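Long-range contact in trichomaglin (Trichosanthes lepiniana, PDB 1SGL), which is an S-like ribonuclease of the T2 family and probably cleaves RNA: residues A11-G16 / T41-R46. Sequence-based numbering, arbitrary orientation.
Sequences ALQWAG and TIHGLR. With SO4 (sulfate ion), chain C; SO4 (sulfate ion), chain B; SO4 (sulfate ion), chain D.
Q13 and T41 pair through both of their backbone groups, Q13 N to T41 O at 2.8 Å and T41 N to Q13 O at 2.9 Å, as a hydrogen-bonded antiparallel pair. Further along, A11 N donates to G44 O (2.9 Å), while A11 O receives a good bond from H43 N (2.9 Å) and a weak one from G44 N. Two residues thus face one, which defines a classic beta bulge in strand 40-47 against strand 7-14, near the centre of the molecule. The bulge turns the H43 side chain to the face that carries Q13. With CG anti to the backbone N (chi1 177°), the imidazole passes Q13, and its NE2 donates almost straight (172°) to O3 of the chain B sulfate, 2.8 Å away at the ring edge; H105 and Q101 of helix 97-106 hold the same ion. H43 and H105 lie in the two conserved histidine motifs of T2 ribonucleases and are probably the catalytic pair; this sulfate, though probably from the crystallisation liquor, may mark the scissile phosphate. Q13 OE1 lies 2.8 Å from H43 ND1, but amide and ring planes are nearly parallel (11°) and OE1 is raised from the ring plane, so this is no hydrogen bond. Q13 NE2 bonds weakly to the chain C sulfate, itself held by Y82 N. Replacing H43 by an alanine would probably leave the chain B sulfate without its NE2 donor and open a gap beside the Q13 amide. R46 sends NH2 to the chain D sulfate, 3.2 Å from its O4, and A11 CB sits at the guanidinium edge. On the other face, L12 CD2 packs on I42 CG1 at 4.0 Å, and F127 of helix 116-129 touches both.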
ATOM      1  N   ALA A  11       3.867  -0.716  -0.449  1.00 18.15           N
ATOM      2  CA  ALA A  11       3.217  -0.332   0.793  1.00 18.53           C
ATOM      3  C   ALA A  11       1.705  -0.499   0.721  1.00 19.46           C
ATOM      4  O   ALA A  11       1.055   0.011  -0.195  1.00 19.17           O
ATOM      5  CB  ALA A  11       3.566   1.110   1.124  1.00 17.60           C
ATOM      6  N   LEU A  12       1.154  -1.221   1.689  1.00 20.48           N
ATOM      7  CA  LEU A  12      -0.283  -1.457   1.761  1.00 20.75           C
ATOM      8  C   LEU A  12      -0.813  -0.867   3.057  1.00 21.88           C
ATOM      9  O   LEU A  12      -0.125  -0.877   4.074  1.00 22.34           O
ATOM     10  CB  LEU A  12      -0.592  -2.953   1.735  1.00 19.87           C
ATOM     11  CG  LEU A  12      -0.059  -3.771   0.557  1.00 20.31           C
ATOM     12  CD1 LEU A  12      -0.524  -5.220   0.709  1.00 20.36           C
ATOM     13  CD2 LEU A  12      -0.553  -3.185  -0.759  1.00 21.31           C
ATOM     14  N   GLN A  13      -2.039  -0.356   3.017  1.00 21.72           N
ATOM     15  CA  GLN A  13      -2.657   0.238   4.190  1.00 21.92           C
ATOM     16  C   GLN A  13      -3.891  -0.533   4.606  1.00 20.41           C
ATOM     17  O   GLN A  13      -4.642  -1.007   3.758  1.00 20.76           O
ATOM     18  CB  GLN A  13      -3.049   1.688   3.901  1.00 26.53           C
ATOM     19  CG  GLN A  13      -1.853   2.589   3.698  1.00 34.35           C
ATOM     20  CD  GLN A  13      -2.212   4.051   3.660  1.00 37.45           C
ATOM     21  OE1 GLN A  13      -1.346   4.898   3.441  1.00 42.63           O
ATOM     22  NE2 GLN A  13      -3.491   4.365   3.877  1.00 40.21           N
ATOM     23  N   TRP A  14      -4.098  -0.652   5.912  1.00 19.12           N
ATOM     24  CA  TRP A  14      -5.265  -1.347   6.434  1.00 18.65           C
ATOM     25  C   TRP A  14      -6.426  -0.354   6.472  1.00 18.67           C
ATOM     26  O   TRP A  14      -6.407   0.617   7.236  1.00 18.41           O
ATOM     27  CB  TRP A  14      -4.997  -1.889   7.845  1.00 17.33           C
ATOM     28  CG  TRP A  14      -6.174  -2.638   8.405  1.00 18.10           C
ATOM     29  CD1 TRP A  14      -6.961  -2.267   9.459  1.00 17.61           C
ATOM     30  CD2 TRP A  14      -6.736  -3.858   7.896  1.00 17.32           C
ATOM     31  NE1 TRP A  14      -7.984  -3.178   9.636  1.00 17.27           N
ATOM     32  CE2 TRP A  14      -7.868  -4.162   8.691  1.00 17.36           C
ATOM     33  CE3 TRP A  14      -6.391  -4.722   6.850  1.00 16.89           C
ATOM     34  CZ2 TRP A  14      -8.656  -5.291   8.471  1.00 18.11           C
ATOM     35  CZ3 TRP A  14      -7.178  -5.851   6.628  1.00 16.67           C
ATOM     36  CH2 TRP A  14      -8.297  -6.121   7.437  1.00 19.07           C
ATOM     37  N   ALA A  15      -7.437  -0.607   5.653  1.00 19.12           N
ATOM     38  CA  ALA A  15      -8.589   0.289   5.565  1.00 20.71           C
ATOM     39  C   ALA A  15      -9.248   0.618   6.905  1.00 21.53           C
ATOM     40  O   ALA A  15      -9.613   1.762   7.149  1.00 20.58           O
ATOM     41  CB  ALA A  15      -9.615  -0.289   4.605  1.00 19.83           C
ATOM     42  N   GLY A  16      -9.387  -0.379   7.776  1.00 23.08           N
ATOM     43  CA  GLY A  16     -10.023  -0.140   9.059  1.00 23.55           C
ATOM     44  C   GLY A  16      -9.354   0.938   9.891  1.00 25.36           C
ATOM     45  O   GLY A  16     -10.020   1.733  10.560  1.00 26.34           O
ATOM     46  N   THR A  41      -5.300  -2.227   1.218  1.00 18.01           N
ATOM     47  CA  THR A  41      -5.354  -1.633  -0.119  1.00 17.20           C
ATOM     48  C   THR A  41      -3.976  -1.039  -0.423  1.00 18.58           C
ATOM     49  O   THR A  41      -3.143  -0.863   0.471  1.00 18.40           O
ATOM     50  CB  THR A  41      -6.428  -0.515  -0.225  1.00 16.70           C
ATOM     51  OG1 THR A  41      -6.143   0.524   0.722  1.00 14.09           O
ATOM     52  CG2 THR A  41      -7.826  -1.094   0.045  1.00 13.98           C
ATOM     53  N   ILE A  42      -3.745  -0.733  -1.689  1.00 18.99           N
ATOM     54  CA  ILE A  42      -2.467  -0.193  -2.136  1.00 18.94           C
ATOM     55  C   ILE A  42      -2.248   1.275  -1.809  1.00 19.31           C
ATOM     56  O   ILE A  42      -3.120   2.106  -2.047  1.00 19.99           O
ATOM     57  CB  ILE A  42      -2.333  -0.343  -3.669  1.00 20.28           C
ATOM     58  CG1 ILE A  42      -2.413  -1.820  -4.047  1.00 18.42           C
ATOM     59  CG2 ILE A  42      -1.038   0.308  -4.158  1.00 18.76           C
ATOM     60  CD1 ILE A  42      -2.697  -2.043  -5.508  1.00 21.65           C
ATOM     61  N   HIS A  43      -1.086   1.593  -1.251  1.00 19.59           N
ATOM     62  CA  HIS A  43      -0.759   2.984  -0.999  1.00 21.01           C
ATOM     63  C   HIS A  43       0.197   3.391  -2.123  1.00 21.11           C
ATOM     64  O   HIS A  43       0.046   4.455  -2.715  1.00 22.87           O
ATOM     65  CB  HIS A  43      -0.067   3.194   0.345  1.00 21.48           C
ATOM     66  CG  HIS A  43       0.335   4.617   0.572  1.00 24.87           C
ATOM     67  ND1 HIS A  43      -0.578   5.604   0.880  1.00 25.78           N
ATOM     68  CD2 HIS A  43       1.527   5.242   0.419  1.00 25.16           C
ATOM     69  CE1 HIS A  43       0.032   6.777   0.901  1.00 26.59           C
ATOM     70  NE2 HIS A  43       1.309   6.586   0.623  1.00 25.88           N
ATOM     71  N   GLY A  44       1.172   2.531  -2.423  1.00 20.87           N
ATOM     72  CA  GLY A  44       2.120   2.827  -3.488  1.00 21.95           C
ATOM     73  C   GLY A  44       3.336   1.912  -3.571  1.00 23.06           C
ATOM     74  O   GLY A  44       3.634   1.154  -2.642  1.00 22.78           O
ATOM     75  N   LEU A  45       4.028   1.982  -4.704  1.00 22.48           N
ATOM     76  CA  LEU A  45       5.230   1.200  -4.958  1.00 22.71           C
ATOM     77  C   LEU A  45       6.386   2.199  -5.051  1.00 24.00           C
ATOM     78  O   LEU A  45       6.244   3.257  -5.667  1.00 24.02           O
ATOM     79  CB  LEU A  45       5.103   0.453  -6.285  1.00 22.91           C
ATOM     80  CG  LEU A  45       6.319  -0.378  -6.710  1.00 24.75           C
ATOM     81  CD1 LEU A  45       6.336  -1.690  -5.933  1.00 23.83           C
ATOM     82  CD2 LEU A  45       6.264  -0.653  -8.198  1.00 25.10           C
ATOM     83  N   ARG A  46       7.528   1.882  -4.453  1.00 24.16           N
ATOM     84  CA  ARG A  46       8.652   2.807  -4.508  1.00 25.08           C
ATOM     85  C   ARG A  46      10.000   2.119  -4.357  1.00 26.09           C
ATOM     86  O   ARG A  46      10.086   1.024  -3.802  1.00 23.66           O
ATOM     87  CB  ARG A  46       8.514   3.868  -3.414  1.00 25.00           C
ATOM     88  CG  ARG A  46       8.750   3.351  -2.004  1.00 24.01           C
ATOM     89  CD  ARG A  46       8.601   4.461  -0.982  1.00 26.43           C
ATOM     90  NE  ARG A  46       9.198   4.123   0.315  1.00 28.39           N
ATOM     91  CZ  ARG A  46       8.595   3.420   1.270  1.00 28.63           C
ATOM     92  NH1 ARG A  46       7.359   2.963   1.097  1.00 28.49           N
ATOM     93  NH2 ARG A  46       9.224   3.192   2.413  1.00 29.73           N
TER
HETATM   94  S   SO4 C 252      -4.001   8.205   1.920  1.00 62.99           S
HETATM   95  O1  SO4 C 252      -3.163   7.215   2.623  1.00 64.03           O
HETATM   96  O2  SO4 C 252      -4.994   8.749   2.862  1.00 63.95           O
HETATM   97  O3  SO4 C 252      -4.701   7.560   0.795  1.00 63.12           O
HETATM   98  O4  SO4 C 252      -3.148   9.290   1.412  1.00 63.08           O
HETATM   99  S   SO4 B 251       4.594   8.673   0.478  1.00 54.25           S
HETATM  100  O1  SO4 B 251       5.219   9.603   1.436  1.00 55.18           O
HETATM  101  O2  SO4 B 251       4.931   9.099  -0.892  1.00 54.76           O
HETATM  102  O3  SO4 B 251       3.134   8.700   0.659  1.00 55.68           O
HETATM  103  O4  SO4 B 251       5.085   7.299   0.708  1.00 55.34           O
HETATM  104  S   SO4 D 253       7.885   1.540   5.461  1.00 81.83           S
HETATM  105  O1  SO4 D 253       7.559   2.896   5.947  1.00 81.58           O
HETATM  106  O2  SO4 D 253       7.039   1.212   4.293  1.00 80.97           O
HETATM  107  O3  SO4 D 253       7.630   0.576   6.550  1.00 81.59           O
HETATM  108  O4  SO4 D 253       9.307   1.487   5.064  1.00 81.12           O